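Local coordinates for protein halogenase (Chondromyces crocatus, PDB 3E1T) that probably uses FAD to halogenate a precursor during chondrochloren biosynthesis, acting as a variant of the FAD-dependent halogenases, at residues A23-M28 against D498-A503; A161-D166 against M338-C343; A319-L324 against E348-R353; A327-T332 against R342-F347. All blocks are in the same frame, centred on the assembly; numbering follows the deposited sequence.

How the contacts relate
Contact 4 lies in the middle of the group: its centre is about 7 Å from that of contact 2 and about 10 Å from those of contacts 1 and 3, while the other three centres are about 13 to 14 Å from one another. Contacts 3 and 4 join the same two helices, 315-333 and 340-368. Contact 2 sets the start of the latter against strand 163-166 of the parallel sheet, and contact 1 adds helix 17-27 and the C-terminal loop. Along the chain, 23-28 comes first, then 161-166, then both helices, and finally 498-503. Distant parts of the sequence thus assemble within and around a probable Rossmann-type FAD-binding fold, with the cofactor at the contact 3 end.

Contact 1. Residues A23-M28 against D498-A503; sequences ASFVAM and DGLAWA
Leu500 of the C-terminal loop rests on Phe25 of helix 17-27 and on Met28 close by; this is the helix after strand 10-13, whose first turn carries the last glycine of a GxGxxG pattern, in what looks like a Rossmann-type FAD-binding fold. The contact is purely apolar, with no hydrogen bond between 23-28 and 498-503. From CB, the leucine chain places CG anti to its own carbonyl carbon (chi1 -70°), and CG branches into two methyls that meet different partners. CD1 continues the extended line of the chain toward Met28, reaching CE of that residue at 3.8 Å and its CB at 4.0 Å. CD2 turns to Phe25 instead, coming within 3.5 Å of CD1 of the ring. From the same methyl, Phe25 CG and CE1 are each 4.1 Å away, so CD2 is centred on one ortho corner of the phenyl group and approaches it obliquely. Met28 bends at its last torsion (chi3 49°), which places CE beside the leucine fork, 4.1 Å from Leu500 CD2. Both Phe25 and Met28 cross the leucine side chain at about a right angle. The small interface of 151 Å² is therefore concentrated on a single forked side chain. Phe25 is buried and also packs on Leu324 and Ala327 of helix 315-333, whereas Met28 is partly exposed. Nearby, Asp498 OD2 forms a salt bridge with Arg29 NE. Main-chain oxygens complete the link: Asn331 ND2, from helix 315-333, hydrogen-bonds to both Phe25 O and Leu500 O.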
# COMPACT_ATOMS: atom_id res chain seq x y z
N ALA A 23 -0.19 -12.21 12.44
CA ALA A 23 0.30 -12.95 13.61
C ALA A 23 -0.61 -12.70 14.82
O ALA A 23 -1.11 -13.65 15.42
CB ALA A 23 1.74 -12.58 13.91
N SER A 24 -0.84 -11.43 15.15
CA SER A 24 -1.72 -11.07 16.27
C SER A 24 -3.10 -11.73 16.19
O SER A 24 -3.56 -12.28 17.18
CB SER A 24 -1.88 -9.56 16.38
OG SER A 24 -0.63 -8.94 16.57
N PHE A 25 -3.73 -11.66 15.02
CA PHE A 25 -5.12 -12.15 14.85
C PHE A 25 -5.28 -13.67 14.99
O PHE A 25 -6.37 -14.15 15.33
CB PHE A 25 -5.67 -11.73 13.47
CG PHE A 25 -6.17 -10.31 13.40
CD1 PHE A 25 -6.68 -9.67 14.53
CD2 PHE A 25 -6.16 -9.62 12.20
CE1 PHE A 25 -7.16 -8.35 14.45
CE2 PHE A 25 -6.63 -8.31 12.11
CZ PHE A 25 -7.13 -7.68 13.24
N VAL A 26 -4.25 -14.42 14.66
CA VAL A 26 -4.32 -15.87 14.80
C VAL A 26 -4.00 -16.27 16.25
O VAL A 26 -4.66 -17.13 16.82
CB VAL A 26 -3.42 -16.62 13.77
CG1 VAL A 26 -3.44 -18.13 14.02
CG2 VAL A 26 -3.86 -16.32 12.33
N ALA A 27 -2.98 -15.63 16.83
CA ALA A 27 -2.62 -15.87 18.23
C ALA A 27 -3.75 -15.51 19.19
O ALA A 27 -3.97 -16.20 20.19
CB ALA A 27 -1.36 -15.11 18.59
N MET A 28 -4.47 -14.43 18.87
CA MET A 28 -5.67 -14.01 19.61
C MET A 28 -6.75 -15.10 19.68
O MET A 28 -7.63 -15.06 20.54
CB MET A 28 -6.27 -12.74 18.99
CG MET A 28 -5.57 -11.45 19.36
SD MET A 28 -6.20 -9.98 18.52
CE MET A 28 -7.97 -10.16 18.79
N ASP A 498 -16.84 -12.75 16.58
CA ASP A 498 -15.50 -12.33 16.96
C ASP A 498 -14.83 -11.47 15.88
O ASP A 498 -13.99 -10.62 16.18
CB ASP A 498 -14.64 -13.57 17.21
CG ASP A 498 -13.46 -13.30 18.11
OD1 ASP A 498 -13.35 -12.17 18.64
OD2 ASP A 498 -12.65 -14.23 18.29
N GLY A 499 -15.20 -11.72 14.62
CA GLY A 499 -14.57 -11.07 13.47
C GLY A 499 -13.20 -11.64 13.14
O GLY A 499 -12.48 -11.09 12.28
N LEU A 500 -12.83 -12.73 13.81
CA LEU A 500 -11.50 -13.33 13.68
C LEU A 500 -11.49 -14.58 12.79
O LEU A 500 -10.43 -15.10 12.47
CB LEU A 500 -10.92 -13.66 15.06
CG LEU A 500 -10.47 -12.52 15.99
CD1 LEU A 500 -9.79 -13.08 17.23
CD2 LEU A 500 -9.55 -11.53 15.29
N ALA A 501 -12.68 -15.06 12.42
CA ALA A 501 -12.84 -16.21 11.54
C ALA A 501 -14.09 -16.06 10.68
O ALA A 501 -14.80 -15.05 10.79
CB ALA A 501 -12.91 -17.50 12.38
N TRP A 502 -14.38 -17.05 9.84
CA TRP A 502 -15.57 -17.04 8.98
C TRP A 502 -16.72 -17.85 9.58
O TRP A 502 -16.49 -18.89 10.19
CB TRP A 502 -15.25 -17.60 7.59
CG TRP A 502 -14.27 -16.78 6.80
CD1 TRP A 502 -13.02 -17.16 6.40
CD2 TRP A 502 -14.46 -15.45 6.30
NE1 TRP A 502 -12.42 -16.15 5.69
CE2 TRP A 502 -13.27 -15.09 5.61
CE3 TRP A 502 -15.51 -14.52 6.36
CZ2 TRP A 502 -13.11 -13.84 4.99
CZ3 TRP A 502 -15.35 -13.27 5.75
CH2 TRP A 502 -14.16 -12.95 5.07
N ALA A 503 -17.95 -17.37 9.38
CA ALA A 503 -19.15 -18.01 9.95
C ALA A 503 -19.70 -19.14 9.09
O ALA A 503 -19.93 -20.26 9.58
CB ALA A 503 -20.23 -16.98 10.23

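Contact 2. Residues A161-D166 against M338-C343; sequences ARFIVD and MSEQRC
Arg162 and Glu340 form a salt bridge where the chain turns a corner into strand 163-166 of the parallel sheet of the probable Rossmann-type fold, opposite the first turn of helix 340-368. The grip is side-on and converges on one oxygen: Glu340 OE2 accepts from Arg162 NE at 3.3 Å and from Arg162 NH2 at 3.2 Å. Neither bond is straight, with N-H...O angles of 151° and 149°, as expected when two donors share an acceptor. OE2 lies at the edge of the guanidinium, in its plane, and the two flat groups are nearly coplanar. Arg143 NH2 makes a further salt bridge to the same oxygen, so two arginines gather round this carboxylate, which would probably stabilise its negative charge.

The tightly packed side is that of Phe163, which is buried. Its ring runs obliquely to the carboxylate, with CE1 3.4 Å and CZ 3.5 Å from Glu340 OE2. Over one face of the ring stands Arg162 CG, 3.9 Å above the plane and toward the rim, so the aliphatic part of the arginine packs on its own neighbour while its charged end reaches across.

The solvent side is different. Arg162 is exposed and extends fully from CG to NE, meeting the glutamate only through its guanidinium edge, and Glu340 itself is partly exposed. The helix start that carries Glu340 is closed by an N-cap: Ser339 OG accepts from Arg342 N at 3.2 Å, with a nearly straight N-H...O angle of 166°.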
# COMPACT_ATOMS: atom_id res chain seq x y z
N ALA A 161 5.28 -25.69 10.26
CA ALA A 161 3.94 -25.25 10.60
C ALA A 161 2.95 -25.72 9.56
O ALA A 161 3.34 -26.10 8.46
CB ALA A 161 3.88 -23.72 10.72
N ARG A 162 1.66 -25.70 9.91
CA ARG A 162 0.62 -26.02 8.95
C ARG A 162 0.46 -24.93 7.85
O ARG A 162 0.09 -25.24 6.71
CB ARG A 162 -0.71 -26.28 9.67
CG ARG A 162 -1.81 -26.86 8.77
CD ARG A 162 -3.14 -27.01 9.49
NE ARG A 162 -4.26 -27.09 8.54
CZ ARG A 162 -5.53 -27.28 8.88
NH1 ARG A 162 -5.88 -27.44 10.16
NH2 ARG A 162 -6.47 -27.32 7.94
N PHE A 163 0.75 -23.68 8.21
CA PHE A 163 0.61 -22.54 7.30
C PHE A 163 1.84 -21.66 7.34
O PHE A 163 2.34 -21.35 8.41
CB PHE A 163 -0.59 -21.69 7.67
CG PHE A 163 -1.89 -22.42 7.64
CD1 PHE A 163 -2.51 -22.71 6.44
CD2 PHE A 163 -2.51 -22.80 8.82
CE1 PHE A 163 -3.73 -23.38 6.41
CE2 PHE A 163 -3.73 -23.46 8.81
CZ PHE A 163 -4.34 -23.75 7.60
N ILE A 164 2.31 -21.26 6.16
CA ILE A 164 3.43 -20.33 6.02
C ILE A 164 2.91 -19.12 5.24
O ILE A 164 2.30 -19.29 4.19
CB ILE A 164 4.62 -20.94 5.23
CG1 ILE A 164 4.95 -22.37 5.70
CG2 ILE A 164 5.87 -20.02 5.30
CD1 ILE A 164 5.48 -22.48 7.11
N VAL A 165 3.13 -17.91 5.77
CA VAL A 165 2.69 -16.69 5.07
C VAL A 165 3.83 -15.71 4.83
O VAL A 165 4.54 -15.34 5.75
CB VAL A 165 1.54 -15.98 5.82
CG1 VAL A 165 1.18 -14.67 5.10
CG2 VAL A 165 0.30 -16.90 5.92
N ASP A 166 3.99 -15.31 3.56
CA ASP A 166 4.95 -14.28 3.17
C ASP A 166 4.33 -12.91 3.37
O ASP A 166 3.38 -12.52 2.66
CB ASP A 166 5.37 -14.49 1.71
CG ASP A 166 6.48 -13.54 1.26
OD1 ASP A 166 7.11 -12.84 2.10
OD2 ASP A 166 6.73 -13.50 0.05
N MET A 338 -15.12 -25.61 7.47
CA MET A 338 -14.95 -25.35 6.04
C MET A 338 -13.82 -26.19 5.43
O MET A 338 -13.60 -27.32 5.86
CB MET A 338 -14.75 -23.85 5.76
CG MET A 338 -15.46 -22.93 6.74
SD MET A 338 -16.10 -21.45 5.97
CE MET A 338 -17.63 -22.11 5.30
N SER A 339 -13.14 -25.65 4.43
CA SER A 339 -11.97 -26.29 3.83
C SER A 339 -10.93 -25.23 3.51
O SER A 339 -11.26 -24.04 3.40
CB SER A 339 -12.35 -27.04 2.56
OG SER A 339 -12.79 -26.15 1.56
N GLU A 340 -9.67 -25.66 3.36
CA GLU A 340 -8.61 -24.74 2.97
C GLU A 340 -8.93 -24.02 1.65
O GLU A 340 -8.74 -22.81 1.54
CB GLU A 340 -7.26 -25.45 2.93
CG GLU A 340 -6.66 -25.66 4.32
CD GLU A 340 -5.21 -26.12 4.29
OE1 GLU A 340 -4.60 -26.16 3.20
OE2 GLU A 340 -4.68 -26.43 5.38
N GLN A 341 -9.45 -24.76 0.68
CA GLN A 341 -9.79 -24.18 -0.61
C GLN A 341 -10.85 -23.08 -0.50
O GLN A 341 -10.66 -22.00 -1.05
CB GLN A 341 -10.19 -25.23 -1.63
CG GLN A 341 -10.23 -24.68 -3.05
CD GLN A 341 -10.00 -25.75 -4.09
OE1 GLN A 341 -10.93 -26.46 -4.48
NE2 GLN A 341 -8.76 -25.86 -4.56
N ARG A 342 -11.95 -23.36 0.20
CA ARG A 342 -13.03 -22.37 0.35
C ARG A 342 -12.54 -21.10 1.03
O ARG A 342 -12.86 -19.99 0.60
CB ARG A 342 -14.25 -22.94 1.09
CG ARG A 342 -15.35 -21.90 1.31
CD ARG A 342 -16.72 -22.51 1.65
NE ARG A 342 -17.80 -21.58 1.28
CZ ARG A 342 -19.08 -21.71 1.63
NH1 ARG A 342 -19.49 -22.74 2.37
NH2 ARG A 342 -19.96 -20.79 1.24
N CYS A 343 -11.74 -21.26 2.08
CA CYS A 343 -11.27 -20.12 2.87
C CYS A 343 -10.19 -19.27 2.18
O CYS A 343 -10.21 -18.04 2.27
CB CYS A 343 -10.82 -20.58 4.26
SG CYS A 343 -12.23 -20.95 5.33

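Contact 3. Residues A319-L324 against E348-R353; sequences ATYSAL and ERRYRR. With FAD (flavin-adenine dinucleotide), chain C.
Ser322 places its CB over the face of the Tyr351 ring, a CH-pi contact that sits almost exactly over the centre: 3.4 Å from CB to the ring centroid and only 12° off the normal. All six ring carbons lie within 3.9 Å of that one Ser322 CB. Such close seating goes with the short distance between helices 315-333 and 340-368 here, where the Ser322 and Tyr351 CA atoms are 6.0 Å apart. Ser322 OG, held between its backbone N and carbonyl carbon (chi1 64°), hydrogen-bonds to Leu318 O of the preceding turn and to Gly302 N of a loop.

The second meeting point sets a phenol oxygen against a methylene and includes a water. Tyr321 OH stands 3.4 Å from Arg350 CG, the two side chains crossing at about a right angle, and the water ties the helices together: it is 2.7 Å from Tyr321 OH and donates to Arg350 O at 2.8 Å. The guanidinium of Arg350 leads away instead to Glu346, its salt-bridge partner.

Ala319, whose CB points away from 348-353, lies 3.8 Å (CB) from O2P of the FAD pyrophosphate. The same helix thus offers a small methyl to the cofactor and a serine methylene to helix 340-368. No direct hydrogen bond crosses between 319-324 and 348-353, so the pairing rests on CH-pi and van der Waals packing, supplemented by one bridging water.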
# COMPACT_ATOMS: atom_id res chain seq x y z
N ALA A 319 -2.33 -4.16 3.03
CA ALA A 319 -1.54 -5.10 3.82
C ALA A 319 -2.31 -5.62 5.05
O ALA A 319 -2.31 -6.82 5.32
CB ALA A 319 -0.24 -4.46 4.25
N THR A 320 -2.98 -4.71 5.76
CA THR A 320 -3.68 -5.05 6.99
C THR A 320 -5.02 -5.72 6.71
O THR A 320 -5.46 -6.57 7.48
CB THR A 320 -3.88 -3.82 7.94
OG1 THR A 320 -4.63 -2.79 7.27
CG2 THR A 320 -2.53 -3.26 8.39
N TYR A 321 -5.66 -5.34 5.61
CA TYR A 321 -6.90 -6.00 5.20
C TYR A 321 -6.62 -7.43 4.74
O TYR A 321 -7.35 -8.34 5.10
CB TYR A 321 -7.60 -5.23 4.10
CG TYR A 321 -8.88 -5.83 3.58
CD1 TYR A 321 -9.93 -6.18 4.44
CD2 TYR A 321 -9.07 -6.02 2.21
CE1 TYR A 321 -11.12 -6.70 3.95
CE2 TYR A 321 -10.25 -6.55 1.72
CZ TYR A 321 -11.26 -6.87 2.59
OH TYR A 321 -12.43 -7.38 2.08
N SER A 322 -5.57 -7.61 3.94
CA SER A 322 -5.19 -8.96 3.50
C SER A 322 -4.73 -9.84 4.68
O SER A 322 -4.99 -11.04 4.68
CB SER A 322 -4.14 -8.95 2.37
OG SER A 322 -2.89 -8.38 2.75
N ALA A 323 -4.07 -9.23 5.66
CA ALA A 323 -3.72 -9.91 6.93
C ALA A 323 -4.95 -10.45 7.67
O ALA A 323 -4.99 -11.62 8.01
CB ALA A 323 -2.93 -8.99 7.83
N LEU A 324 -5.96 -9.60 7.88
CA LEU A 324 -7.27 -10.04 8.41
C LEU A 324 -7.93 -11.18 7.64
O LEU A 324 -8.51 -12.08 8.23
CB LEU A 324 -8.24 -8.86 8.47
CG LEU A 324 -9.68 -9.07 8.95
CD1 LEU A 324 -9.73 -9.37 10.46
CD2 LEU A 324 -10.50 -7.83 8.62
N GLU A 348 -8.35 -14.58 -1.50
CA GLU A 348 -7.89 -14.03 -2.77
C GLU A 348 -8.98 -13.20 -3.48
O GLU A 348 -8.70 -12.11 -4.01
CB GLU A 348 -7.34 -15.12 -3.69
CG GLU A 348 -6.62 -14.56 -4.93
CD GLU A 348 -5.63 -15.50 -5.57
OE1 GLU A 348 -5.48 -15.41 -6.82
OE2 GLU A 348 -4.97 -16.27 -4.85
N ARG A 349 -10.21 -13.69 -3.46
CA ARG A 349 -11.33 -13.01 -4.10
C ARG A 349 -11.54 -11.62 -3.49
O ARG A 349 -11.57 -10.64 -4.21
CB ARG A 349 -12.60 -13.85 -3.97
CG ARG A 349 -13.77 -13.33 -4.77
CD ARG A 349 -15.07 -14.10 -4.43
NE ARG A 349 -15.52 -13.84 -3.06
CZ ARG A 349 -16.32 -12.83 -2.70
NH1 ARG A 349 -16.77 -11.96 -3.62
NH2 ARG A 349 -16.68 -12.68 -1.44
N ARG A 350 -11.65 -11.55 -2.17
CA ARG A 350 -11.80 -10.31 -1.43
C ARG A 350 -10.63 -9.34 -1.61
O ARG A 350 -10.82 -8.13 -1.76
CB ARG A 350 -11.95 -10.62 0.06
CG ARG A 350 -13.30 -10.35 0.68
CD ARG A 350 -14.27 -11.47 0.44
NE ARG A 350 -15.11 -11.67 1.61
CZ ARG A 350 -16.23 -11.01 1.88
NH1 ARG A 350 -16.69 -10.06 1.07
NH2 ARG A 350 -16.89 -11.30 2.99
N TYR A 351 -9.41 -9.88 -1.55
CA TYR A 351 -8.18 -9.10 -1.68
C TYR A 351 -8.08 -8.47 -3.08
O TYR A 351 -7.77 -7.28 -3.21
CB TYR A 351 -6.98 -10.00 -1.38
CG TYR A 351 -5.60 -9.33 -1.18
CD1 TYR A 351 -5.45 -7.95 -1.11
CD2 TYR A 351 -4.47 -10.12 -1.01
CE1 TYR A 351 -4.18 -7.37 -0.90
CE2 TYR A 351 -3.20 -9.56 -0.82
CZ TYR A 351 -3.06 -8.18 -0.75
OH TYR A 351 -1.81 -7.64 -0.54
N ARG A 352 -8.31 -9.27 -4.12
CA ARG A 352 -8.29 -8.80 -5.50
C ARG A 352 -9.38 -7.74 -5.74
O ARG A 352 -9.19 -6.81 -6.53
CB ARG A 352 -8.48 -9.97 -6.48
CG ARG A 352 -7.26 -10.86 -6.63
CD ARG A 352 -7.38 -11.91 -7.75
NE ARG A 352 -6.15 -12.70 -7.79
CZ ARG A 352 -5.01 -12.30 -8.36
NH1 ARG A 352 -4.94 -11.14 -9.00
NH2 ARG A 352 -3.94 -13.08 -8.29
N ARG A 353 -10.51 -7.88 -5.05
CA ARG A 353 -11.60 -6.91 -5.16
C ARG A 353 -11.17 -5.55 -4.63
O ARG A 353 -11.40 -4.54 -5.30
CB ARG A 353 -12.86 -7.39 -4.44
CG ARG A 353 -13.60 -8.42 -5.24
CD ARG A 353 -14.61 -9.21 -4.41
NE ARG A 353 -15.86 -8.48 -4.18
CZ ARG A 353 -16.82 -8.31 -5.08
NH1 ARG A 353 -16.70 -8.77 -6.32
NH2 ARG A 353 -17.92 -7.65 -4.75
PA FAD C . 6.72 -4.08 4.78
O1A FAD C . 6.24 -2.85 5.50
O2A FAD C . 7.70 -3.83 3.69
O5B FAD C . 7.42 -5.04 5.88
C5B FAD C . 7.93 -6.32 5.54
C4B FAD C . 8.93 -6.77 6.60
O4B FAD C . 9.55 -7.99 6.23
C3B FAD C . 10.05 -5.75 6.78
O3B FAD C . 10.10 -5.39 8.14
C2B FAD C . 11.32 -6.48 6.38
O2B FAD C . 12.36 -6.15 7.25
C1B FAD C . 10.92 -7.94 6.53
N9A FAD C . 11.62 -8.88 5.64
C8A FAD C . 12.01 -8.72 4.34
N7A FAD C . 12.60 -9.87 3.93
C5A FAD C . 12.58 -10.76 4.95
C6A FAD C . 13.05 -12.08 5.09
N6A FAD C . 13.78 -12.67 4.14
N1A FAD C . 12.86 -12.72 6.29
C2A FAD C . 12.26 -12.09 7.35
N3A FAD C . 11.82 -10.80 7.20
C4A FAD C . 11.97 -10.15 6.02
N1 FAD C . 1.30 3.10 2.15
C2 FAD C . 0.45 3.81 2.95
O2 FAD C . -0.39 3.19 3.59
N3 FAD C . 0.54 5.19 2.99
C4 FAD C . 1.51 5.86 2.25
O4 FAD C . 1.61 7.09 2.30
C4X FAD C . 2.36 5.14 1.43
N5 FAD C . 3.34 5.77 0.67
C5X FAD C . 4.18 5.02 -0.12
C6 FAD C . 5.16 5.65 -0.90
C7 FAD C . 6.02 4.88 -1.71
C7M FAD C . 6.91 5.58 -2.70
C8 FAD C . 5.89 3.49 -1.75
C8M FAD C . 6.65 2.65 -2.75
C9 FAD C . 4.92 2.87 -0.96
C9A FAD C . 4.06 3.63 -0.15
N10 FAD C . 3.11 2.99 0.62
C10 FAD C . 2.26 3.74 1.40
C1' FAD C . 3.05 1.47 0.68
C2' FAD C . 3.64 0.87 1.96
O2' FAD C . 5.03 1.15 1.97
C3' FAD C . 3.44 -0.66 1.99
O3' FAD C . 2.21 -1.01 1.39
C4' FAD C . 3.42 -1.27 3.39
O4' FAD C . 4.65 -1.04 4.03
C5' FAD C . 3.19 -2.78 3.27
O5' FAD C . 3.48 -3.40 4.49
P FAD C . 3.99 -4.92 4.56
O1P FAD C . 3.72 -5.46 5.95
O2P FAD C . 3.27 -5.76 3.54
O3P FAD C . 5.51 -4.89 4.13
O HOH W 1 -13.02 -7.01 -0.52

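Contact 4. Residues A327-T332 against R342-F347; sequences ARAINT and RCFEEF
Arg328 O is gripped twice by Thr332, one turn further along helix 315-333; the methyl of this threonine packs against Cys343 of helix 340-368. The hydroxyl OG1 of Thr332 donates to Arg328 O at 2.6 Å, and Thr332 N makes the usual helical bond to that oxygen at 3.1 Å. With OG1 anti to the carbonyl carbon (chi1 -56°), the hydroxyl bends back to the preceding turn while CG2 points on to Cys343 SG, 3.8 Å away. Thr332 OG1 also accepts from Trp502 N of the C-terminal loop, so one small side chain serves both a polar and an apolar neighbour.

The two helices form an antiparallel alpha-alpha hairpin: their short segments run at 172° to each other, with axes 8.8 Å apart. The small Ala329 side chain is consistent with this close approach, its CA lying 4.8 Å from that of Cys343. Its CB is 3.7 Å from Cys343 CB and, as a CH-pi contact, 3.8 Å from the centroid of the Phe344 ring, 10° off the normal. One methyl therefore fits against the cysteine and centres itself over the aromatic face. Ile330 is directed away from the partner helix at its CB, but its CG1 still reaches Phe344 CZ at 4.0 Å, obliquely to the ring.

All five touching residues are buried. Beyond the pair, Ile330 packs on Phe163 and Val165 of strand 163-166 and on Val26 of helix 17-27, and Phe163 also meets the Phe344 ring, which sets the hairpin between the parallel sheet and the C-terminal loop that lies against Thr332.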
# COMPACT_ATOMS: atom_id res chain seq x y z
N ALA A 327 -5.84 -14.25 8.18
CA ALA A 327 -6.08 -14.64 9.58
C ALA A 327 -7.38 -15.40 9.72
O ALA A 327 -7.42 -16.41 10.42
CB ALA A 327 -6.08 -13.43 10.49
N ARG A 328 -8.44 -14.93 9.04
CA ARG A 328 -9.74 -15.60 9.04
C ARG A 328 -9.72 -16.96 8.38
O ARG A 328 -10.41 -17.89 8.83
CB ARG A 328 -10.81 -14.75 8.37
CG ARG A 328 -11.27 -13.60 9.22
CD ARG A 328 -12.33 -12.79 8.52
NE ARG A 328 -12.66 -11.62 9.33
CZ ARG A 328 -13.27 -10.54 8.88
NH1 ARG A 328 -13.64 -10.45 7.61
NH2 ARG A 328 -13.51 -9.54 9.71
N ALA A 329 -8.96 -17.09 7.29
CA ALA A 329 -8.82 -18.39 6.64
C ALA A 329 -8.12 -19.36 7.59
O ALA A 329 -8.60 -20.48 7.79
CB ALA A 329 -8.06 -18.27 5.31
N ILE A 330 -7.02 -18.90 8.19
CA ILE A 330 -6.23 -19.70 9.11
C ILE A 330 -6.99 -20.07 10.41
O ILE A 330 -6.95 -21.22 10.83
CB ILE A 330 -4.89 -19.02 9.45
CG1 ILE A 330 -4.00 -18.97 8.21
CG2 ILE A 330 -4.17 -19.77 10.58
CD1 ILE A 330 -2.75 -18.14 8.38
N ASN A 331 -7.67 -19.09 11.01
CA ASN A 331 -8.46 -19.33 12.23
C ASN A 331 -9.66 -20.25 12.00
O ASN A 331 -10.08 -20.97 12.91
CB ASN A 331 -8.94 -18.01 12.86
CG ASN A 331 -7.82 -17.23 13.53
OD1 ASN A 331 -6.77 -17.80 13.88
ND2 ASN A 331 -8.03 -15.93 13.71
N THR A 332 -10.19 -20.23 10.78
CA THR A 332 -11.34 -21.07 10.42
C THR A 332 -10.94 -22.51 10.07
O THR A 332 -11.68 -23.45 10.34
CB THR A 332 -12.15 -20.44 9.26
OG1 THR A 332 -12.55 -19.11 9.62
CG2 THR A 332 -13.40 -21.25 8.97
N ARG A 342 -11.95 -23.36 0.20
CA ARG A 342 -13.03 -22.37 0.35
C ARG A 342 -12.54 -21.10 1.03
O ARG A 342 -12.86 -19.99 0.60
CB ARG A 342 -14.25 -22.94 1.09
CG ARG A 342 -15.35 -21.90 1.31
CD ARG A 342 -16.72 -22.51 1.65
NE ARG A 342 -17.80 -21.58 1.28
CZ ARG A 342 -19.08 -21.71 1.63
NH1 ARG A 342 -19.49 -22.74 2.37
NH2 ARG A 342 -19.96 -20.79 1.24
N CYS A 343 -11.74 -21.26 2.08
CA CYS A 343 -11.27 -20.12 2.87
C CYS A 343 -10.19 -19.27 2.18
O CYS A 343 -10.21 -18.04 2.27
CB CYS A 343 -10.82 -20.58 4.26
SG CYS A 343 -12.23 -20.95 5.33
N PHE A 344 -9.25 -19.92 1.49
CA PHE A 344 -8.18 -19.18 0.82
C PHE A 344 -8.63 -18.65 -0.55
O PHE A 344 -8.10 -17.64 -1.02
CB PHE A 344 -6.90 -20.01 0.75
CG PHE A 344 -6.17 -20.09 2.06
CD1 PHE A 344 -5.15 -19.19 2.36
CD2 PHE A 344 -6.50 -21.06 3.01
CE1 PHE A 344 -4.46 -19.25 3.57
CE2 PHE A 344 -5.83 -21.14 4.23
CZ PHE A 344 -4.79 -20.23 4.52
N GLU A 345 -9.61 -19.30 -1.17
CA GLU A 345 -10.25 -18.75 -2.36
C GLU A 345 -11.02 -17.48 -2.02
O GLU A 345 -11.02 -16.53 -2.81
CB GLU A 345 -11.19 -19.78 -3.00
CG GLU A 345 -10.48 -20.78 -3.89
CD GLU A 345 -11.45 -21.78 -4.51
OE1 GLU A 345 -12.50 -22.08 -3.88
OE2 GLU A 345 -11.15 -22.26 -5.64
N GLU A 346 -11.65 -17.46 -0.85
CA GLU A 346 -12.36 -16.27 -0.37
C GLU A 346 -11.41 -15.12 -0.07
O GLU A 346 -11.69 -13.97 -0.39
CB GLU A 346 -13.18 -16.60 0.88
CG GLU A 346 -14.16 -15.50 1.31
CD GLU A 346 -15.30 -15.27 0.31
OE1 GLU A 346 -15.32 -15.89 -0.78
OE2 GLU A 346 -16.19 -14.45 0.62
N PHE A 347 -10.29 -15.44 0.57
CA PHE A 347 -9.22 -14.50 0.81
C PHE A 347 -8.76 -13.80 -0.49
O PHE A 347 -8.76 -12.58 -0.56
CB PHE A 347 -8.06 -15.25 1.47
CG PHE A 347 -6.70 -14.67 1.17
CD1 PHE A 347 -6.41 -13.34 1.45
CD2 PHE A 347 -5.71 -15.46 0.62
CE1 PHE A 347 -5.16 -12.82 1.19
CE2 PHE A 347 -4.47 -14.95 0.35
CZ PHE A 347 -4.18 -13.61 0.65